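Local coordinates for ESX-5 secretion-associated protein EspG5 (Mycobacterium marinum, PDB 6VJ5) that acts as a dedicated cytoplasmic chaperone for cognate PE/PPE protein pairs, preventing their aggregation and supporting their secretion, including that of LipY and PE31/PPE18, at residues C[31-36]-C[117-122]; C[84-89]-C[224-229]; C[238-243]-C[282-287]. One frame throughout, in Å; residues are numbered along the deposited sequence.

All three contacts are largely buried and share one antiparallel sheet. Interaction 2, centred about 4 Å from the chain's centre (interaction 1 about 8 Å, interaction 3 about 12 Å), is its central seam, where strands 83-91 and 221-231 pair through six backbone hydrogen bonds. Interactions 1 and 3 lay other elements on opposite faces: loop 31-36 on strand 115-123 and helix 275-286 on strand 234-247, which flank that pair. The first is mainly polar, an arginine gripping a backbone carbonyl beside a water, with a small apolar patch; the third is apolar, valines against leucine and serines. E32 ties interactions 1 and 2 through the hydroxyl of Y226. A chain of another protein reaches each contact.

Interaction 1: residues C[31-36]-C[117-122]; sequences PELRCR and RVVLAR
E32 and R117 meet where the 3-10 turn 31-33 passes residues 117-122 of strand 115-123; the CA atoms of L33 and R117, 6.8 Å apart, mark the register. The R34 N to P31 O hydrogen bond (2.8 Å) closes the turn. R117 extends its side chain toward the turn, and its NH1 donates to E32 O at 2.6 Å, meeting a lone pair in the carbonyl plane, with the oxygen at the edge of the guanidinium. A salt bridge from NE to E115 helps fix the rotation of that group. Loop and strand meet on one face of the antiparallel sheet. Two residues beyond R117, on the same side of the strand, V119 adds an apolar patch. With CG2 anti to its carbonyl carbon, V119 sets this methyl 4.1 Å from L33 CG and 4.2 Å from E32 CB. The carboxylate of E32 turns elsewhere, to Y226 and R228. R34 NH2 lies 3.9 Å from R117 NH2, R117 over one face of the R34 guanidinium and the two planes 51° apart. A water accepts from R34 NE (3.1 Å), donates to P31 O and takes a weak bond from R117 NH1; the carbonyls of G97 and D110 hold R34 NH1.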
# COMPACT_ATOMS: atom_id res chain seq x y z
N PRO C 31 8.07 -14.00 0.01
CA PRO C 31 7.07 -13.64 -1.01
C PRO C 31 6.25 -14.82 -1.49
O PRO C 31 5.12 -14.63 -1.95
CB PRO C 31 7.92 -13.04 -2.14
CG PRO C 31 9.30 -13.61 -1.94
CD PRO C 31 9.46 -13.80 -0.46
N GLU C 32 6.78 -16.04 -1.39
CA GLU C 32 6.06 -17.20 -1.92
C GLU C 32 4.76 -17.47 -1.16
O GLU C 32 3.83 -18.05 -1.73
CB GLU C 32 6.95 -18.44 -1.88
CG GLU C 32 8.10 -18.42 -2.86
CD GLU C 32 9.30 -17.66 -2.34
OE1 GLU C 32 9.20 -17.11 -1.23
OE2 GLU C 32 10.33 -17.62 -3.04
N LEU C 33 4.68 -17.07 0.10
CA LEU C 33 3.42 -17.16 0.84
C LEU C 33 2.40 -16.14 0.37
O LEU C 33 1.22 -16.26 0.72
CB LEU C 33 3.68 -16.99 2.33
CG LEU C 33 4.53 -18.09 2.96
CD1 LEU C 33 5.16 -17.61 4.24
CD2 LEU C 33 3.65 -19.31 3.21
N ARG C 34 2.84 -15.14 -0.39
CA ARG C 34 1.95 -14.18 -1.04
C ARG C 34 0.92 -13.63 -0.07
O ARG C 34 -0.29 -13.65 -0.32
CB ARG C 34 1.29 -14.82 -2.26
CG ARG C 34 0.67 -13.84 -3.23
CD ARG C 34 0.25 -14.53 -4.51
NE ARG C 34 1.36 -14.69 -5.46
CZ ARG C 34 1.21 -15.14 -6.70
NH1 ARG C 34 0.00 -15.47 -7.13
NH2 ARG C 34 2.26 -15.26 -7.50
N CYS C 35 1.40 -13.11 1.06
CA CYS C 35 0.52 -12.43 2.00
C CYS C 35 0.50 -10.94 1.72
O CYS C 35 1.34 -10.40 0.99
CB CYS C 35 0.96 -12.70 3.43
SG CYS C 35 0.81 -14.43 3.90
N ARG C 36 -0.49 -10.26 2.29
CA ARG C 36 -0.53 -8.81 2.20
C ARG C 36 0.66 -8.25 2.97
O ARG C 36 0.94 -8.71 4.08
CB ARG C 36 -1.84 -8.26 2.75
CG ARG C 36 -2.56 -7.33 1.77
CD ARG C 36 -3.69 -6.57 2.46
NE ARG C 36 -4.59 -7.47 3.19
CZ ARG C 36 -5.43 -7.07 4.14
NH1 ARG C 36 -6.21 -7.95 4.75
NH2 ARG C 36 -5.49 -5.79 4.49
N ARG C 117 2.41 -24.34 -1.58
CA ARG C 117 3.64 -23.56 -1.40
C ARG C 117 4.21 -23.82 -0.01
O ARG C 117 3.54 -23.59 1.00
CB ARG C 117 3.37 -22.07 -1.59
CG ARG C 117 3.53 -21.60 -3.04
CD ARG C 117 2.49 -20.56 -3.44
NE ARG C 117 2.69 -20.14 -4.83
CZ ARG C 117 3.38 -19.07 -5.21
NH1 ARG C 117 3.95 -18.28 -4.31
NH2 ARG C 117 3.51 -18.80 -6.50
N VAL C 118 5.46 -24.29 0.02
CA VAL C 118 6.15 -24.69 1.24
C VAL C 118 7.40 -23.83 1.41
O VAL C 118 8.29 -23.85 0.55
CB VAL C 118 6.53 -26.18 1.23
CG1 VAL C 118 7.40 -26.51 2.43
CG2 VAL C 118 5.29 -27.06 1.18
N VAL C 119 7.48 -23.11 2.53
CA VAL C 119 8.66 -22.34 2.89
C VAL C 119 9.24 -22.91 4.18
O VAL C 119 8.51 -23.10 5.16
CB VAL C 119 8.34 -20.84 3.05
CG1 VAL C 119 9.59 -20.07 3.44
CG2 VAL C 119 7.76 -20.30 1.75
N LEU C 120 10.54 -23.18 4.17
CA LEU C 120 11.28 -23.67 5.33
C LEU C 120 12.26 -22.57 5.73
O LEU C 120 13.19 -22.27 4.98
CB LEU C 120 12.01 -24.97 5.02
CG LEU C 120 11.18 -26.16 4.57
CD1 LEU C 120 12.07 -27.15 3.83
CD2 LEU C 120 10.51 -26.84 5.74
N ALA C 121 12.06 -21.98 6.90
CA ALA C 121 12.87 -20.87 7.36
C ALA C 121 13.74 -21.30 8.53
O ALA C 121 13.35 -22.16 9.33
CB ALA C 121 12.00 -19.68 7.76
N ARG C 122 14.92 -20.69 8.64
CA ARG C 122 15.83 -20.98 9.74
C ARG C 122 16.37 -19.69 10.31
O ARG C 122 16.73 -18.76 9.57
CB ARG C 122 17.00 -21.87 9.28
CG ARG C 122 17.79 -22.50 10.41
CD ARG C 122 19.22 -22.78 9.98
NE ARG C 122 20.06 -21.59 10.13
CZ ARG C 122 21.09 -21.28 9.35
NH1 ARG C 122 21.41 -22.06 8.33
NH2 ARG C 122 21.78 -20.18 9.58
O HOH W 1 4.39 -15.09 -5.08

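Interaction 2: residues C[84-89]-C[224-229]; sequences EVVALL and AVYARQ
The ring of Y226 has V86 over one face: V86 CB sits 3.9 Å from the ring centroid, 18° off the normal, a CH-pi contact. V86 CG1 presses toward the phenol end, 3.4 Å from Y226 CZ. At the ring's edge lie L88 CD1, 4.2 Å from Y226 CE1, and, in plane, NH2 of R228. The first torsion of Y226 (56°) places CG between its backbone N and carbonyl carbon, which folds the ring across the strand boundary onto V86. Its hydroxyl is taken by E32.

The guanidinium of R228 receives E84 OE1 at its edge, in plane. R228 NH1 is 3.5 Å from E84 OE1, a salt bridge with a weak hydrogen bond, and the carboxylate stands nearly perpendicular to the guanidinium. Y230 OH bonds both E84 OE1 and R228 NE, while R228 NH2 has a salt bridge to E32; these partners probably help to position the pair. V86 CG2 approaches R228 NH1 obliquely.

Beneath these groups the strands run antiparallel at 158°. E84-R228, V86-Y226 and L88-A224 are hydrogen-bonded pairs; V86 N meets Y226 O at 2.6 Å, almost in line with the carbonyl. V85-A227 and A87-V225 are non-hydrogen-bonded pairs, with CA-H...O contacts such as A87 CA to A224 O (3.1 Å). On the face opposite Y226, V85 CG2 touches A227 CB at 4.1 Å and A87 CB meets V225 CG2.

The seam joins five strands from residues 10-141 to five from 172-272. Strands 115-123 and 234-247 flank it, L286 of helix 275-286 covers V85 and A227, and on the Y226 face lie the 31-36 loop and a chain of another protein.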
# COMPACT_ATOMS: atom_id res chain seq x y z
N GLU C 84 16.39 -19.44 3.84
CA GLU C 84 15.05 -19.82 3.40
C GLU C 84 15.19 -20.85 2.29
O GLU C 84 15.90 -20.62 1.31
CB GLU C 84 14.25 -18.62 2.90
CG GLU C 84 13.23 -18.09 3.91
CD GLU C 84 12.73 -16.71 3.57
OE1 GLU C 84 13.39 -16.01 2.77
OE2 GLU C 84 11.68 -16.31 4.10
N VAL C 85 14.53 -21.99 2.46
CA VAL C 85 14.42 -23.02 1.44
C VAL C 85 12.97 -23.07 1.00
O VAL C 85 12.06 -23.17 1.84
CB VAL C 85 14.88 -24.39 1.97
CG1 VAL C 85 14.64 -25.47 0.93
CG2 VAL C 85 16.35 -24.35 2.35
N VAL C 86 12.74 -22.97 -0.30
CA VAL C 86 11.39 -22.89 -0.85
C VAL C 86 11.15 -24.09 -1.75
O VAL C 86 12.05 -24.54 -2.46
CB VAL C 86 11.18 -21.57 -1.64
CG1 VAL C 86 9.90 -21.65 -2.46
CG2 VAL C 86 11.15 -20.39 -0.68
N ALA C 87 9.91 -24.59 -1.73
CA ALA C 87 9.46 -25.65 -2.62
C ALA C 87 8.06 -25.31 -3.10
O ALA C 87 7.16 -25.08 -2.29
CB ALA C 87 9.47 -27.01 -1.91
N LEU C 88 7.88 -25.26 -4.42
CA LEU C 88 6.58 -25.04 -5.03
C LEU C 88 6.14 -26.34 -5.69
O LEU C 88 6.86 -26.86 -6.55
CB LEU C 88 6.63 -23.91 -6.06
CG LEU C 88 7.36 -22.64 -5.62
CD1 LEU C 88 7.52 -21.69 -6.80
CD2 LEU C 88 6.64 -21.98 -4.45
N LEU C 89 4.98 -26.85 -5.29
CA LEU C 89 4.49 -28.12 -5.79
C LEU C 89 3.16 -27.92 -6.49
O LEU C 89 2.35 -27.08 -6.08
CB LEU C 89 4.32 -29.14 -4.66
CG LEU C 89 5.55 -29.31 -3.78
CD1 LEU C 89 5.44 -28.39 -2.57
CD2 LEU C 89 5.73 -30.75 -3.36
N ALA C 224 9.38 -27.31 -7.76
CA ALA C 224 10.55 -26.44 -7.91
C ALA C 224 11.09 -26.16 -6.51
O ALA C 224 10.32 -25.82 -5.61
CB ALA C 224 10.18 -25.14 -8.63
N VAL C 225 12.40 -26.31 -6.34
CA VAL C 225 13.03 -26.16 -5.03
C VAL C 225 14.23 -25.24 -5.18
O VAL C 225 15.09 -25.46 -6.04
CB VAL C 225 13.46 -27.52 -4.45
CG1 VAL C 225 14.01 -27.34 -3.04
CG2 VAL C 225 12.29 -28.49 -4.45
N TYR C 226 14.30 -24.22 -4.32
CA TYR C 226 15.41 -23.27 -4.33
C TYR C 226 15.53 -22.65 -2.95
O TYR C 226 14.69 -22.88 -2.07
CB TYR C 226 15.21 -22.21 -5.41
CG TYR C 226 13.91 -21.45 -5.28
CD1 TYR C 226 12.72 -22.00 -5.73
CD2 TYR C 226 13.88 -20.19 -4.70
CE1 TYR C 226 11.53 -21.32 -5.61
CE2 TYR C 226 12.69 -19.49 -4.57
CZ TYR C 226 11.52 -20.06 -5.03
OH TYR C 226 10.33 -19.38 -4.91
N ALA C 227 16.59 -21.87 -2.76
CA ALA C 227 16.90 -21.34 -1.44
C ALA C 227 17.35 -19.89 -1.54
O ALA C 227 17.75 -19.40 -2.60
CB ALA C 227 17.98 -22.17 -0.74
N ARG C 228 17.31 -19.21 -0.39
CA ARG C 228 17.67 -17.80 -0.28
C ARG C 228 18.44 -17.60 1.02
O ARG C 228 18.05 -18.15 2.06
CB ARG C 228 16.41 -16.92 -0.32
CG ARG C 228 16.58 -15.60 -1.06
CD ARG C 228 15.23 -15.03 -1.54
NE ARG C 228 14.11 -15.49 -0.73
CZ ARG C 228 13.01 -16.06 -1.23
NH1 ARG C 228 12.05 -16.46 -0.41
NH2 ARG C 228 12.86 -16.21 -2.53
N GLN C 229 19.53 -16.84 0.95
CA GLN C 229 20.39 -16.58 2.09
C GLN C 229 20.46 -15.08 2.36
O GLN C 229 20.34 -14.27 1.44
CB GLN C 229 21.80 -17.13 1.85
CG GLN C 229 22.41 -17.85 3.04
CD GLN C 229 23.78 -18.42 2.74
OE1 GLN C 229 24.39 -18.09 1.72
NE2 GLN C 229 24.27 -19.28 3.63

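Interaction 3: residues C[238-243]-C[282-287]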
# COMPACT_ATOMS: atom_id res chain seq x y z
N SER C 238 19.82 -19.05 -4.45
CA SER C 238 20.69 -20.10 -4.97
C SER C 238 20.79 -19.97 -6.48
O SER C 238 19.79 -19.78 -7.17
CB SER C 238 20.15 -21.48 -4.59
OG SER C 238 18.81 -21.64 -5.00
N ALA C 239 22.02 -20.06 -7.00
CA ALA C 239 22.22 -19.95 -8.44
C ALA C 239 21.52 -21.07 -9.19
O ALA C 239 21.24 -20.93 -10.39
CB ALA C 239 23.71 -19.96 -8.77
N SER C 240 21.20 -22.17 -8.51
CA SER C 240 20.60 -23.35 -9.12
C SER C 240 19.23 -23.62 -8.52
O SER C 240 18.98 -23.33 -7.35
CB SER C 240 21.50 -24.58 -8.91
OG SER C 240 20.80 -25.77 -9.21
N VAL C 241 18.35 -24.18 -9.34
CA VAL C 241 17.03 -24.61 -8.91
C VAL C 241 16.88 -26.09 -9.23
O VAL C 241 17.34 -26.56 -10.28
CB VAL C 241 15.90 -23.81 -9.60
CG1 VAL C 241 14.53 -24.24 -9.07
CG2 VAL C 241 16.11 -22.31 -9.39
N LEU C 242 16.25 -26.83 -8.32
CA LEU C 242 15.92 -28.23 -8.54
C LEU C 242 14.47 -28.31 -9.01
O LEU C 242 13.56 -27.92 -8.28
CB LEU C 242 16.10 -29.07 -7.28
CG LEU C 242 15.56 -30.50 -7.37
CD1 LEU C 242 16.32 -31.30 -8.42
CD2 LEU C 242 15.63 -31.20 -6.01
N SER C 243 14.26 -28.85 -10.21
CA SER C 243 12.93 -29.08 -10.75
C SER C 243 12.70 -30.58 -10.88
O SER C 243 13.46 -31.28 -11.55
CB SER C 243 12.76 -28.40 -12.10
OG SER C 243 11.50 -28.71 -12.66
N VAL C 282 19.13 -31.36 -4.05
CA VAL C 282 18.89 -30.44 -2.94
C VAL C 282 20.21 -29.89 -2.43
O VAL C 282 20.37 -28.68 -2.23
CB VAL C 282 18.10 -31.14 -1.83
CG1 VAL C 282 18.07 -30.28 -0.57
CG2 VAL C 282 16.69 -31.47 -2.31
N LYS C 283 21.18 -30.77 -2.20
CA LYS C 283 22.49 -30.33 -1.75
C LYS C 283 23.10 -29.34 -2.73
O LYS C 283 23.73 -28.35 -2.32
CB LYS C 283 23.42 -31.53 -1.57
CG LYS C 283 24.78 -31.18 -0.99
CD LYS C 283 25.73 -32.37 -1.03
CE LYS C 283 27.07 -32.01 -0.42
NZ LYS C 283 26.95 -31.76 1.05
N THR C 284 22.94 -29.58 -4.03
CA THR C 284 23.53 -28.71 -5.04
C THR C 284 22.88 -27.33 -5.03
O THR C 284 23.55 -26.33 -5.33
CB THR C 284 23.41 -29.34 -6.42
OG1 THR C 284 24.11 -30.59 -6.45
CG2 THR C 284 23.98 -28.42 -7.48
N VAL C 285 21.59 -27.26 -4.71
CA VAL C 285 20.94 -25.98 -4.52
C VAL C 285 21.57 -25.24 -3.35
O VAL C 285 21.96 -24.07 -3.47
CB VAL C 285 19.43 -26.19 -4.31
CG1 VAL C 285 18.78 -24.90 -3.82
CG2 VAL C 285 18.77 -26.68 -5.59
N LEU C 286 21.70 -25.92 -2.21
CA LEU C 286 22.19 -25.27 -1.01
C LEU C 286 23.66 -24.88 -1.12
O LEU C 286 24.09 -23.89 -0.52
CB LEU C 286 21.98 -26.18 0.20
CG LEU C 286 20.52 -26.52 0.51
CD1 LEU C 286 20.41 -27.54 1.63
CD2 LEU C 286 19.74 -25.25 0.85
N ASP C 287 24.44 -25.64 -1.89
CA ASP C 287 25.86 -25.32 -2.03
C ASP C 287 26.11 -24.22 -3.05
O ASP C 287 27.26 -23.78 -3.19
CB ASP C 287 26.64 -26.58 -2.40
CG ASP C 287 26.66 -27.60 -1.28
OD1 ASP C 287 26.44 -27.21 -0.11
OD2 ASP C 287 26.88 -28.80 -1.56
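S238 opens the contact against V285, setting its CB 3.4 Å from V285 O while its OG approaches V285 CG1. That hydroxyl donates to S240 O at 2.9 Å and also takes the backbone N-H of A227, so it holds the chain locally and ties it to the neighbouring strand 221-231. Two residues on, S240 again faces the helix: its carbonyl O lies 3.8 Å from V285 CG2, while its OG bonds to Q256 O. V241 turns its side chain from the helix, and its carbonyl accepts a hydrogen bond from a polar side chain of another protein's chain. L242 returns to the helix, with its CB 4.0 Å from V285 CG2. Its CG is anti to the backbone N (chi1 171°), which carries CD2 along to V282, 3.9 Å from V282 CG2, the two side chains crossing at a slant. V285 thus parts its methyls, CG1 to S238 and CG2 to the backbone at 240-242. Y255 of strand 250-256 also packs on S240, L242 and T284. This is helix-on-sheet packing, as in an alpha+beta fold, with the C-terminal part of helix 275-286 laid on one face of an antiparallel sheet at strand 234-247 and helix 147-159 touching V282 and L286.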